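Side-chain contacts in restriction endonuclease LpnPI (Legionella pneumophila subsp. pneumophila str. Philadelphia 1, PDB 4RZL), which recognises DNA carrying modified cytosine through this N-terminal SRA-type domain and, as a whole enzyme, probably cleaves it with a separate endonuclease domain: residues A[39-44]-A[65-70]; A[75-80]-A[176-181]; A[130-135]-A[183-188]; A[155-160]-A[225-230]. One frame throughout, in Å; residues are numbered along the deposited sequence.

Contact 1 of 4, residues A[39-44]-A[65-70]; sequences DPISKI and LIVLYT
Ile41 reaches from the first turn of helix 40-44 to strand 65-70 and touches Val67 and Tyr69 through a single methyl. Its CG1 branch lies opposite the carbonyl carbon (chi1 -70°) and runs on extended, which carries CD1 out to the strand. There Ile41 CD1 comes to 3.9 Å from Tyr69 CD1 and 4.2 Å from Tyr69 CB, near the root of the ring rather than its hydroxyl end. The two side chains cross obliquely. The same methyl, Ile41 CD1, also lies 4.2 Å from Val67 CG1. Val67 and Tyr69 are two residues apart and so present their side chains on the same side of the strand.

The helix is fixed at its start by Asp39, the N-cap. Asp39 OD2 accepts Ser42 N at 2.8 Å from above the carboxylate plane, and Ser42 OG on its anti lone pair. Arg55 of strand 54-57 forms a salt bridge to the same OD2, and Phe135 also packs on Ile41 and Val67. The chemistry thus divides cleanly: the charge of Asp39 is engaged at the helix start, whereas the meeting with strand 65-70 is wholly apolar and depends on shape and burial.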
loop_
_atom_site.group_PDB
_atom_site.type_symbol
_atom_site.label_atom_id
_atom_site.label_comp_id
_atom_site.label_asym_id
_atom_site.label_seq_id
_atom_site.Cartn_x
_atom_site.Cartn_y
_atom_site.Cartn_z
ATOM N N ASP A 39 -12.785 0.743 -11.261
ATOM C CA ASP A 39 -11.713 0.554 -10.290
ATOM C C ASP A 39 -12.186 -0.267 -9.091
ATOM O O ASP A 39 -13.063 0.167 -8.343
ATOM C CB ASP A 39 -11.194 1.915 -9.822
ATOM C CG ASP A 39 -10.283 1.811 -8.620
ATOM O OD1 ASP A 39 -9.177 1.266 -8.774
ATOM O OD2 ASP A 39 -10.671 2.262 -7.521
ATOM N N PRO A 40 -11.587 -1.447 -8.886
ATOM C CA PRO A 40 -12.034 -2.285 -7.766
ATOM C C PRO A 40 -11.688 -1.721 -6.391
ATOM O O PRO A 40 -12.483 -1.893 -5.464
ATOM C CB PRO A 40 -11.309 -3.621 -8.007
ATOM C CG PRO A 40 -10.119 -3.266 -8.844
ATOM C CD PRO A 40 -10.570 -2.116 -9.717
ATOM N N ILE A 41 -10.543 -1.056 -6.252
ATOM C CA ILE A 41 -10.116 -0.585 -4.948
ATOM C C ILE A 41 -11.110 0.389 -4.305
ATOM O O ILE A 41 -11.419 0.261 -3.120
ATOM C CB ILE A 41 -8.736 0.096 -5.024
ATOM C CG1 ILE A 41 -7.660 -0.951 -5.305
ATOM C CG2 ILE A 41 -8.420 0.805 -3.713
ATOM C CD1 ILE A 41 -6.284 -0.373 -5.506
ATOM N N SER A 42 -11.608 1.363 -5.070
ATOM C CA SER A 42 -12.525 2.358 -4.508
ATOM C C SER A 42 -13.899 1.755 -4.199
ATOM O O SER A 42 -14.654 2.295 -3.398
ATOM C CB SER A 42 -12.673 3.569 -5.446
ATOM O OG SER A 42 -12.937 3.157 -6.774
ATOM N N LYS A 43 -14.230 0.637 -4.828
ATOM C CA LYS A 43 -15.486 -0.045 -4.503
ATOM C C LYS A 43 -15.380 -0.818 -3.186
ATOM O O LYS A 43 -16.317 -0.849 -2.389
ATOM C CB LYS A 43 -15.893 -0.989 -5.625
ATOM C CG LYS A 43 -17.339 -1.439 -5.505
ATOM C CD LYS A 43 -17.786 -2.103 -6.779
ATOM C CE LYS A 43 -19.278 -2.336 -6.766
ATOM N NZ LYS A 43 -19.682 -3.025 -8.012
ATOM N N ILE A 44 -14.227 -1.440 -2.965
ATOM C CA ILE A 44 -13.971 -2.179 -1.735
ATOM C C ILE A 44 -13.923 -1.242 -0.535
ATOM O O ILE A 44 -14.454 -1.545 0.535
ATOM C CB ILE A 44 -12.634 -2.947 -1.814
ATOM C CG1 ILE A 44 -12.640 -3.908 -2.997
ATOM C CG2 ILE A 44 -12.348 -3.689 -0.509
ATOM C CD1 ILE A 44 -11.265 -4.527 -3.289
ATOM N N LEU A 65 -6.126 6.079 6.376
ATOM C CA LEU A 65 -5.686 4.900 5.631
ATOM C C LEU A 65 -4.908 5.352 4.420
ATOM O O LEU A 65 -5.268 6.343 3.776
ATOM C CB LEU A 65 -6.871 4.030 5.185
ATOM C CG LEU A 65 -6.525 2.846 4.262
ATOM C CD1 LEU A 65 -5.823 1.732 5.033
ATOM C CD2 LEU A 65 -7.746 2.297 3.523
ATOM N N ILE A 66 -3.843 4.629 4.109
ATOM C CA ILE A 66 -3.152 4.832 2.852
ATOM C C ILE A 66 -3.178 3.560 2.014
ATOM O O ILE A 66 -2.913 2.469 2.506
ATOM C CB ILE A 66 -1.710 5.287 3.098
ATOM C CG1 ILE A 66 -1.717 6.738 3.600
ATOM C CG2 ILE A 66 -0.880 5.134 1.843
ATOM C CD1 ILE A 66 -0.400 7.197 4.094
ATOM N N VAL A 67 -3.498 3.706 0.738
ATOM C CA VAL A 67 -3.421 2.584 -0.169
ATOM C C VAL A 67 -2.278 2.825 -1.156
ATOM O O VAL A 67 -2.143 3.912 -1.723
ATOM C CB VAL A 67 -4.757 2.361 -0.929
ATOM C CG1 VAL A 67 -4.562 1.401 -2.076
ATOM C CG2 VAL A 67 -5.822 1.851 0.017
ATOM N N LEU A 68 -1.438 1.813 -1.318
ATOM C CA LEU A 68 -0.386 1.827 -2.315
ATOM C C LEU A 68 -0.759 0.859 -3.407
ATOM O O LEU A 68 -1.062 -0.305 -3.139
ATOM C CB LEU A 68 0.968 1.439 -1.719
ATOM C CG LEU A 68 1.450 2.278 -0.538
ATOM C CD1 LEU A 68 2.836 1.792 -0.121
ATOM C CD2 LEU A 68 1.444 3.752 -0.904
ATOM N N TYR A 69 -0.714 1.335 -4.644
ATOM C CA TYR A 69 -1.117 0.528 -5.776
ATOM C C TYR A 69 -0.030 0.557 -6.840
ATOM O O TYR A 69 0.469 1.619 -7.208
ATOM C CB TYR A 69 -2.458 1.038 -6.337
ATOM C CG TYR A 69 -2.804 0.423 -7.655
ATOM C CD1 TYR A 69 -3.119 -0.921 -7.733
ATOM C CD2 TYR A 69 -2.800 1.172 -8.826
ATOM C CE1 TYR A 69 -3.424 -1.513 -8.930
ATOM C CE2 TYR A 69 -3.111 0.586 -10.040
ATOM C CZ TYR A 69 -3.427 -0.766 -10.079
ATOM O OH TYR A 69 -3.738 -1.395 -11.258
ATOM N N THR A 70 0.354 -0.615 -7.325
ATOM C CA THR A 70 1.361 -0.673 -8.363
ATOM C C THR A 70 0.979 -1.692 -9.435
ATOM O O THR A 70 0.352 -2.714 -9.144
ATOM C CB THR A 70 2.740 -1.038 -7.794
ATOM O OG1 THR A 70 3.641 -1.278 -8.878
ATOM C CG2 THR A 70 2.663 -2.284 -6.943
#

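Contact 2 of 4, residues A[75-80]-A[176-181]; sequences GDWPDS and QRFQNY
The indole of Trp77 is met by two side chains of strand 176-187 in quite different ways, Asn180 over one face and Phe178 at the rim. Asn180 has its CG opposite the backbone N (chi1 -165°), and this brings the amide up to the six-membered ring. Asn180 ND2 stands 3.4 Å from Trp77 CZ3, offset toward the rim of the indole, and the amide is nearly upright on it, the two planes being 84° apart. Asn180 CB comes up on the same side but beyond the rim, 3.6 Å from Trp77 CZ3.

Phe178 holds its CG between the backbone N and the carbonyl carbon (chi1 61°), a position that turns the ring toward the tryptophan although the CB bond itself does not point there. Phe178 CE2 lies 3.8 Å from Trp77 CZ2, and CZ of the same phenylalanine sits in the plane of the indole at its edge. The two aromatic side chains arrive from opposite directions. Just beyond Trp77 the backbone makes an inverse gamma turn centred on Pro78, closed by Asp79 N to Trp77 O at 2.8 Å.

The amide over the indole is held from elsewhere: Asn180 ND2 bonds to Gly92 O, while OD1 accepts from Asn94 N and from ND2 of Asn109 in helix 108-119. Lys171, on the adjoining strand 166-173, adds a cation-pi contact to Trp77. The loop that leads into strand 80-82 is in this way laid against strand 176-187, close to the end of strand 87-91 and the start of helix 108-119.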
loop_
_atom_site.group_PDB
_atom_site.type_symbol
_atom_site.label_atom_id
_atom_site.label_comp_id
_atom_site.label_asym_id
_atom_site.label_seq_id
_atom_site.Cartn_x
_atom_site.Cartn_y
_atom_site.Cartn_z
ATOM N N GLY A 75 9.941 -1.841 -15.626
ATOM C CA GLY A 75 11.267 -2.222 -15.171
ATOM C C GLY A 75 12.082 -1.043 -14.655
ATOM O O GLY A 75 13.009 -1.228 -13.864
ATOM N N ASP A 76 11.756 0.168 -15.103
ATOM C CA ASP A 76 12.476 1.349 -14.622
ATOM C C ASP A 76 12.173 1.615 -13.149
ATOM O O ASP A 76 13.053 2.054 -12.408
ATOM C CB ASP A 76 12.133 2.581 -15.452
ATOM C CG ASP A 76 12.588 2.452 -16.908
ATOM O OD1 ASP A 76 13.633 1.821 -17.154
ATOM O OD2 ASP A 76 11.901 2.992 -17.798
ATOM N N TRP A 77 10.941 1.336 -12.719
ATOM C CA TRP A 77 10.596 1.481 -11.304
ATOM C C TRP A 77 10.136 0.134 -10.774
ATOM O O TRP A 77 8.942 -0.130 -10.670
ATOM C CB TRP A 77 9.520 2.548 -11.112
ATOM C CG TRP A 77 9.880 3.842 -11.757
ATOM C CD1 TRP A 77 9.404 4.330 -12.945
ATOM C CD2 TRP A 77 10.804 4.816 -11.264
ATOM N NE1 TRP A 77 9.974 5.553 -13.214
ATOM C CE2 TRP A 77 10.837 5.872 -12.201
ATOM C CE3 TRP A 77 11.616 4.896 -10.126
ATOM C CZ2 TRP A 77 11.639 6.991 -12.029
ATOM C CZ3 TRP A 77 12.412 6.006 -9.963
ATOM C CH2 TRP A 77 12.417 7.044 -10.909
ATOM N N PRO A 78 11.098 -0.732 -10.444
ATOM C CA PRO A 78 10.779 -2.131 -10.154
ATOM C C PRO A 78 10.138 -2.382 -8.768
ATOM O O PRO A 78 10.810 -2.942 -7.894
ATOM C CB PRO A 78 12.152 -2.808 -10.247
ATOM C CG PRO A 78 13.115 -1.738 -9.824
ATOM C CD PRO A 78 12.539 -0.438 -10.310
ATOM N N ASP A 79 8.872 -2.009 -8.572
ATOM C CA ASP A 79 8.184 -2.379 -7.330
ATOM C C ASP A 79 8.215 -3.891 -7.162
ATOM O O ASP A 79 8.094 -4.621 -8.145
ATOM C CB ASP A 79 6.737 -1.902 -7.313
ATOM C CG ASP A 79 6.613 -0.393 -7.411
ATOM O OD1 ASP A 79 7.444 0.334 -6.832
ATOM O OD2 ASP A 79 5.657 0.069 -8.053
ATOM N N SER A 80 8.374 -4.369 -5.931
ATOM C CA SER A 80 8.437 -5.814 -5.714
ATOM C C SER A 80 8.007 -6.250 -4.319
ATOM O O SER A 80 8.092 -5.493 -3.345
ATOM C CB SER A 80 9.856 -6.331 -5.969
ATOM O OG SER A 80 10.742 -5.793 -5.008
ATOM N N GLN A 176 17.559 14.148 -18.820
ATOM C CA GLN A 176 17.139 14.971 -17.673
ATOM C C GLN A 176 17.174 14.140 -16.401
ATOM O O GLN A 176 16.513 13.106 -16.329
ATOM C CB GLN A 176 15.721 15.539 -17.872
ATOM C CG GLN A 176 15.617 16.571 -18.987
ATOM C CD GLN A 176 15.913 17.976 -18.489
ATOM O OE1 GLN A 176 15.731 18.281 -17.302
ATOM N NE2 GLN A 176 16.385 18.836 -19.388
ATOM N N ARG A 177 17.943 14.584 -15.406
ATOM C CA ARG A 177 18.071 13.839 -14.147
ATOM C C ARG A 177 17.097 14.356 -13.084
ATOM O O ARG A 177 16.881 15.569 -12.952
ATOM C CB ARG A 177 19.516 13.902 -13.637
ATOM C CG ARG A 177 20.513 13.165 -14.550
ATOM C CD ARG A 177 21.957 13.525 -14.192
ATOM N NE ARG A 177 22.281 14.899 -14.591
ATOM C CZ ARG A 177 23.428 15.515 -14.310
ATOM N NH1 ARG A 177 24.378 14.884 -13.632
ATOM N NH2 ARG A 177 23.628 16.763 -14.708
ATOM N N PHE A 178 16.524 13.431 -12.313
ATOM C CA PHE A 178 15.542 13.776 -11.285
ATOM C C PHE A 178 15.538 12.691 -10.215
ATOM O O PHE A 178 16.074 11.606 -10.431
ATOM C CB PHE A 178 14.144 13.942 -11.904
ATOM C CG PHE A 178 13.628 12.688 -12.566
ATOM C CD1 PHE A 178 14.076 12.319 -13.825
ATOM C CD2 PHE A 178 12.699 11.877 -11.924
ATOM C CE1 PHE A 178 13.618 11.166 -14.428
ATOM C CE2 PHE A 178 12.225 10.726 -12.514
ATOM C CZ PHE A 178 12.678 10.360 -13.769
ATOM N N GLN A 179 14.932 12.987 -9.068
ATOM C CA GLN A 179 14.933 12.046 -7.944
ATOM C C GLN A 179 13.544 11.513 -7.611
ATOM O O GLN A 179 12.530 12.183 -7.825
ATOM C CB GLN A 179 15.531 12.710 -6.701
ATOM C CG GLN A 179 17.024 13.009 -6.779
ATOM C CD GLN A 179 17.542 13.586 -5.476
ATOM O OE1 GLN A 179 17.099 14.651 -5.037
ATOM N NE2 GLN A 179 18.467 12.866 -4.835
ATOM N N ASN A 180 13.516 10.300 -7.074
ATOM C CA ASN A 180 12.279 9.667 -6.658
ATOM C C ASN A 180 12.582 8.792 -5.444
ATOM O O ASN A 180 13.723 8.364 -5.250
ATOM C CB ASN A 180 11.679 8.832 -7.811
ATOM C CG ASN A 180 10.202 8.448 -7.570
ATOM O OD1 ASN A 180 9.479 9.096 -6.788
ATOM N ND2 ASN A 180 9.764 7.370 -8.229
ATOM N N TYR A 181 11.575 8.508 -4.628
ATOM C CA TYR A 181 11.815 7.673 -3.458
ATOM C C TYR A 181 11.749 6.188 -3.782
ATOM O O TYR A 181 10.904 5.727 -4.561
ATOM C CB TYR A 181 10.807 7.989 -2.354
ATOM C CG TYR A 181 11.175 9.181 -1.499
ATOM C CD1 TYR A 181 12.464 9.331 -0.976
ATOM C CD2 TYR A 181 10.244 10.174 -1.242
ATOM C CE1 TYR A 181 12.792 10.430 -0.205
ATOM C CE2 TYR A 181 10.566 11.277 -0.469
ATOM C CZ TYR A 181 11.837 11.397 0.044
ATOM O OH TYR A 181 12.138 12.489 0.813
#

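Contact 3 of 4, residues A[130-135]-A[183-188]; sequences PPIFIF and AIFTIL
Ile132 and Phe185 make the closer of two apolar meetings between strands 132-137 and 176-187. The end methyl Ile132 CD1 comes to 3.6 Å from Phe185 CE2 and 4.1 Å from Phe185 CD2, so it bears on one side of the ring, obliquely, and not on its centre. The two side chains cross at about a right angle. Phe185 has CG opposite its carbonyl carbon (chi1 -63°), and the ring reaches across toward the other strand.

The second apolar pair is purely aliphatic and looser. Ile134 CD1 approaches Ile187 CG1 at 4.4 Å, the methyl of one branch meeting the methylene of the other. Ile187 starts off to the side of strand 132-137, and it is the end of its chain that comes closer. Helix 108-119 adds apolar packing of its own, Leu112 on Phe185 and Leu115 on Ile132.

An aromatic contact from the same helix also engages Phe185, whose ring meets Phe116 edge-to-face.

As to backbone bonding, the two strands do not pair with each other. Each is antiparallel to strand 147-155, and Ala153 of that intervening strand touches Ile134. Their nearest CA atoms, those of Ile134 and Ile187, are still only 8.9 Å apart, and side chains meet over the strand between them on the face that helix 108-119 packs against. A strongly curved mixed sheet enclosing a hydrophobic core, with a helix packed on it, is consistent with the crescent-shaped, PUA-like beta fold of SRA domains.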
loop_
_atom_site.group_PDB
_atom_site.type_symbol
_atom_site.label_atom_id
_atom_site.label_comp_id
_atom_site.label_asym_id
_atom_site.label_seq_id
_atom_site.Cartn_x
_atom_site.Cartn_y
_atom_site.Cartn_z
ATOM N N PRO A 130 -0.677 5.862 9.578
ATOM C CA PRO A 130 -1.922 5.114 9.435
ATOM C C PRO A 130 -1.676 3.710 8.896
ATOM O O PRO A 130 -0.583 3.406 8.433
ATOM C CB PRO A 130 -2.699 5.941 8.413
ATOM C CG PRO A 130 -1.619 6.433 7.505
ATOM C CD PRO A 130 -0.391 6.655 8.369
ATOM N N PRO A 131 -2.704 2.860 8.931
ATOM C CA PRO A 131 -2.581 1.585 8.234
ATOM C C PRO A 131 -2.270 1.814 6.760
ATOM O O PRO A 131 -2.753 2.778 6.161
ATOM C CB PRO A 131 -3.970 0.967 8.394
ATOM C CG PRO A 131 -4.544 1.619 9.561
ATOM C CD PRO A 131 -3.998 2.994 9.622
ATOM N N ILE A 132 -1.463 0.941 6.182
ATOM C CA ILE A 132 -1.200 1.001 4.752
ATOM C C ILE A 132 -1.654 -0.312 4.132
ATOM O O ILE A 132 -1.305 -1.392 4.634
ATOM C CB ILE A 132 0.291 1.252 4.456
ATOM C CG1 ILE A 132 0.694 2.651 4.928
ATOM C CG2 ILE A 132 0.576 1.097 2.977
ATOM C CD1 ILE A 132 2.194 2.877 4.960
ATOM N N PHE A 133 -2.474 -0.219 3.088
ATOM C CA PHE A 133 -2.889 -1.396 2.322
ATOM C C PHE A 133 -2.173 -1.430 0.971
ATOM O O PHE A 133 -2.150 -0.425 0.241
ATOM C CB PHE A 133 -4.400 -1.411 2.078
ATOM C CG PHE A 133 -5.244 -1.598 3.323
ATOM C CD1 PHE A 133 -4.672 -1.871 4.554
ATOM C CD2 PHE A 133 -6.619 -1.471 3.247
ATOM C CE1 PHE A 133 -5.453 -2.031 5.681
ATOM C CE2 PHE A 133 -7.413 -1.624 4.383
ATOM C CZ PHE A 133 -6.828 -1.900 5.595
ATOM N N ILE A 134 -1.608 -2.582 0.626
ATOM C CA ILE A 134 -0.937 -2.758 -0.669
ATOM C C ILE A 134 -1.766 -3.577 -1.642
ATOM O O ILE A 134 -2.269 -4.648 -1.286
ATOM C CB ILE A 134 0.430 -3.453 -0.515
ATOM C CG1 ILE A 134 1.322 -2.685 0.459
ATOM C CG2 ILE A 134 1.120 -3.632 -1.887
ATOM C CD1 ILE A 134 2.509 -3.517 0.945
ATOM N N PHE A 135 -1.941 -3.059 -2.857
ATOM C CA PHE A 135 -2.593 -3.801 -3.957
ATOM C C PHE A 135 -1.663 -3.827 -5.157
ATOM O O PHE A 135 -0.946 -2.845 -5.420
ATOM C CB PHE A 135 -3.929 -3.160 -4.382
ATOM C CG PHE A 135 -5.017 -3.216 -3.336
ATOM C CD1 PHE A 135 -5.121 -2.229 -2.368
ATOM C CD2 PHE A 135 -5.965 -4.231 -3.357
ATOM C CE1 PHE A 135 -6.143 -2.266 -1.411
ATOM C CE2 PHE A 135 -6.983 -4.283 -2.415
ATOM C CZ PHE A 135 -7.073 -3.301 -1.432
ATOM N N ALA A 183 11.064 3.197 -1.327
ATOM C CA ALA A 183 10.600 3.024 0.050
ATOM C C ALA A 183 10.424 1.554 0.382
ATOM O O ALA A 183 9.860 0.811 -0.411
ATOM C CB ALA A 183 9.269 3.776 0.268
ATOM N N ILE A 184 10.866 1.145 1.569
ATOM C CA ILE A 184 10.795 -0.259 1.969
ATOM C C ILE A 184 9.817 -0.435 3.146
ATOM O O ILE A 184 9.905 0.267 4.152
ATOM C CB ILE A 184 12.194 -0.802 2.337
ATOM C CG1 ILE A 184 13.160 -0.596 1.163
ATOM C CG2 ILE A 184 12.127 -2.286 2.780
ATOM C CD1 ILE A 184 14.493 -1.325 1.294
ATOM N N PHE A 185 8.873 -1.358 2.990
ATOM C CA PHE A 185 7.821 -1.595 3.975
ATOM C C PHE A 185 7.857 -3.023 4.492
ATOM O O PHE A 185 8.351 -3.917 3.807
ATOM C CB PHE A 185 6.434 -1.336 3.370
ATOM C CG PHE A 185 6.211 0.086 2.927
ATOM C CD1 PHE A 185 6.602 0.510 1.661
ATOM C CD2 PHE A 185 5.619 1.001 3.777
ATOM C CE1 PHE A 185 6.387 1.828 1.256
ATOM C CE2 PHE A 185 5.400 2.320 3.375
ATOM C CZ PHE A 185 5.781 2.729 2.119
ATOM N N THR A 186 7.290 -3.219 5.682
ATOM C CA THR A 186 7.085 -4.535 6.273
ATOM C C THR A 186 5.635 -4.966 6.105
ATOM O O THR A 186 4.722 -4.205 6.425
ATOM C CB THR A 186 7.398 -4.543 7.781
ATOM O OG1 THR A 186 8.749 -4.134 7.991
ATOM C CG2 THR A 186 7.147 -5.939 8.386
ATOM N N ILE A 187 5.417 -6.180 5.617
ATOM C CA ILE A 187 4.061 -6.702 5.555
ATOM C C ILE A 187 3.742 -7.399 6.881
ATOM O O ILE A 187 4.455 -8.301 7.317
ATOM C CB ILE A 187 3.869 -7.669 4.364
ATOM C CG1 ILE A 187 4.176 -6.942 3.048
ATOM C CG2 ILE A 187 2.448 -8.202 4.338
ATOM C CD1 ILE A 187 4.012 -7.785 1.825
ATOM N N LEU A 188 2.665 -6.964 7.521
ATOM C CA LEU A 188 2.279 -7.509 8.822
ATOM C C LEU A 188 1.583 -8.872 8.733
ATOM O O LEU A 188 0.898 -9.180 7.756
ATOM C CB LEU A 188 1.363 -6.529 9.542
ATOM C CG LEU A 188 1.944 -5.158 9.857
ATOM C CD1 LEU A 188 0.865 -4.270 10.461
ATOM C CD2 LEU A 188 3.135 -5.291 10.806
#

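Contact 4 of 4, residues A[155-160]-A[225-230]; sequences PGYPGL and VLIAPS
Pro158 lays one edge of its ring against the end of Val225, its CG 4.2 Å from Val225 CG2. The other methyl of this valine, Val225 CG1, is turned to the tip of Tyr157, where it lies 4.5 Å from Tyr157 OH, so the two branches of Val225 serve two neighbouring residues. Ile227 adds a loose touch, as Ile227 CD1 is also 4.5 Å from Tyr157 OH. Tyr157 is aimed at segment 225-230 by a CG opposite its backbone N (chi1 -167°), and Pro158 CD rests 3.4 Å above the plane of the tyrosine ring, offset toward its rim. These weak contacts lie at the protein surface.

The loop side is a type II beta turn from Tyr157 to Leu160, closed by Leu160 N to Tyr157 O at 3.0 Å. Pro158 occupies its second position and Gly159 its third, where the positive phi (90°) suits a glycine. This turn follows strand 147-155 of the curved sheet, while 225-230 is the irregular segment after helix 212-220, near the end of this N-terminal fragment; in the whole protein the chain continues beyond it.

Polar links run to other residues. The Tyr157 hydroxyl bonds to Lys85 O, which ties the ring end to the 80-82/87-91 hairpin and places it beside Val225 and Ile227. Thr186, on strand 176-187, packs against Tyr157, Pro158 and Val225 alike.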
loop_
_atom_site.group_PDB
_atom_site.type_symbol
_atom_site.label_atom_id
_atom_site.label_comp_id
_atom_site.label_asym_id
_atom_site.label_seq_id
_atom_site.Cartn_x
_atom_site.Cartn_y
_atom_site.Cartn_z
ATOM N N PRO A 155 5.837 1.233 7.499
ATOM C CA PRO A 155 7.124 1.748 7.010
ATOM C C PRO A 155 8.313 1.112 7.707
ATOM O O PRO A 155 8.273 0.925 8.922
ATOM C CB PRO A 155 7.055 3.258 7.321
ATOM C CG PRO A 155 5.553 3.555 7.460
ATOM C CD PRO A 155 4.986 2.300 8.071
ATOM N N GLY A 156 9.357 0.810 6.945
ATOM C CA GLY A 156 10.588 0.290 7.506
ATOM C C GLY A 156 10.609 -1.222 7.501
ATOM O O GLY A 156 9.644 -1.878 7.084
ATOM N N TYR A 157 11.716 -1.780 7.972
ATOM C CA TYR A 157 11.894 -3.228 7.990
ATOM C C TYR A 157 12.916 -3.575 9.071
ATOM O O TYR A 157 13.901 -2.862 9.218
ATOM C CB TYR A 157 12.350 -3.747 6.608
ATOM C CG TYR A 157 12.241 -5.252 6.510
ATOM C CD1 TYR A 157 11.046 -5.854 6.138
ATOM C CD2 TYR A 157 13.313 -6.071 6.841
ATOM C CE1 TYR A 157 10.926 -7.228 6.081
ATOM C CE2 TYR A 157 13.205 -7.455 6.794
ATOM C CZ TYR A 157 12.009 -8.023 6.414
ATOM O OH TYR A 157 11.890 -9.390 6.363
ATOM N N PRO A 158 12.675 -4.658 9.841
ATOM C CA PRO A 158 13.641 -5.016 10.896
ATOM C C PRO A 158 15.055 -5.175 10.349
ATOM O O PRO A 158 15.253 -5.880 9.357
ATOM C CB PRO A 158 13.104 -6.343 11.456
ATOM C CG PRO A 158 12.053 -6.815 10.487
ATOM C CD PRO A 158 11.525 -5.584 9.800
ATOM N N GLY A 159 16.010 -4.472 10.954
ATOM C CA GLY A 159 17.399 -4.540 10.523
ATOM C C GLY A 159 17.802 -3.520 9.469
ATOM O O GLY A 159 18.981 -3.400 9.149
ATOM N N LEU A 160 16.837 -2.784 8.918
ATOM C CA LEU A 160 17.155 -1.719 7.961
ATOM C C LEU A 160 17.186 -0.351 8.632
ATOM O O LEU A 160 16.249 0.027 9.340
ATOM C CB LEU A 160 16.148 -1.676 6.801
ATOM C CG LEU A 160 16.171 -2.756 5.729
ATOM C CD1 LEU A 160 15.278 -2.309 4.597
ATOM C CD2 LEU A 160 17.584 -3.030 5.231
ATOM N N VAL A 225 5.947 -9.903 11.473
ATOM C CA VAL A 225 6.105 -9.936 10.023
ATOM C C VAL A 225 5.460 -11.178 9.412
ATOM O O VAL A 225 5.591 -12.282 9.949
ATOM C CB VAL A 225 7.604 -9.908 9.615
ATOM C CG1 VAL A 225 7.754 -9.745 8.100
ATOM C CG2 VAL A 225 8.351 -8.797 10.349
ATOM N N LEU A 226 4.779 -10.996 8.280
ATOM C CA LEU A 226 4.255 -12.114 7.507
ATOM C C LEU A 226 5.409 -12.784 6.764
ATOM O O LEU A 226 5.828 -12.331 5.692
ATOM C CB LEU A 226 3.171 -11.652 6.528
ATOM C CG LEU A 226 2.068 -12.640 6.127
ATOM C CD1 LEU A 226 1.003 -11.956 5.271
ATOM C CD2 LEU A 226 2.613 -13.843 5.406
ATOM N N ILE A 227 5.937 -13.849 7.361
ATOM C CA ILE A 227 7.028 -14.636 6.772
ATOM C C ILE A 227 6.480 -15.878 6.081
ATOM O O ILE A 227 5.887 -16.736 6.742
ATOM C CB ILE A 227 8.037 -15.058 7.847
ATOM C CG1 ILE A 227 8.644 -13.818 8.507
ATOM C CG2 ILE A 227 9.120 -15.931 7.257
ATOM C CD1 ILE A 227 9.445 -12.961 7.526
ATOM N N ALA A 228 6.653 -15.974 4.763
ATOM C CA ALA A 228 6.015 -17.057 3.995
ATOM C C ALA A 228 6.970 -17.763 3.020
ATOM O O ALA A 228 7.017 -17.418 1.835
ATOM C CB ALA A 228 4.793 -16.506 3.234
ATOM N N PRO A 229 7.729 -18.760 3.518
ATOM C CA PRO A 229 8.683 -19.513 2.690
ATOM C C PRO A 229 7.994 -20.267 1.553
ATOM O O PRO A 229 6.865 -20.749 1.712
ATOM C CB PRO A 229 9.340 -20.485 3.688
ATOM C CG PRO A 229 8.420 -20.523 4.868
ATOM C CD PRO A 229 7.783 -19.163 4.937
ATOM N N SER A 230 8.667 -20.339 0.410
ATOM C CA SER A 230 8.106 -20.954 -0.788
ATOM C C SER A 230 8.115 -22.477 -0.731
ATOM O O SER A 230 9.014 -23.072 -0.146
ATOM C CB SER A 230 8.886 -20.493 -2.029
ATOM O OG SER A 230 8.489 -19.193 -2.452
#

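Overall arrangement
Following the chain from the N terminus, contact 1 closes first, laying helix 40-44 on strand 65-70. It is complete before the others open, and the probable hydrogen bond of Thr70 OG1 with Asp79 OD2 links it to contact 2. The loop of contact 2 runs from 75-80 to 176-181, and within it both contact 3, from 130-135, and contact 4, from 155-160, begin. Each of the later three crosses the other two. Contacts 2 and 3 take successive parts of strand 176-187, and strand 132-137 of contact 3 pairs in parallel with strand 65-70 of contact 1. Contact 4 brings the last part of this N-terminal fragment, 225-230, to this framework, where Leu226 N meets Ile187 O.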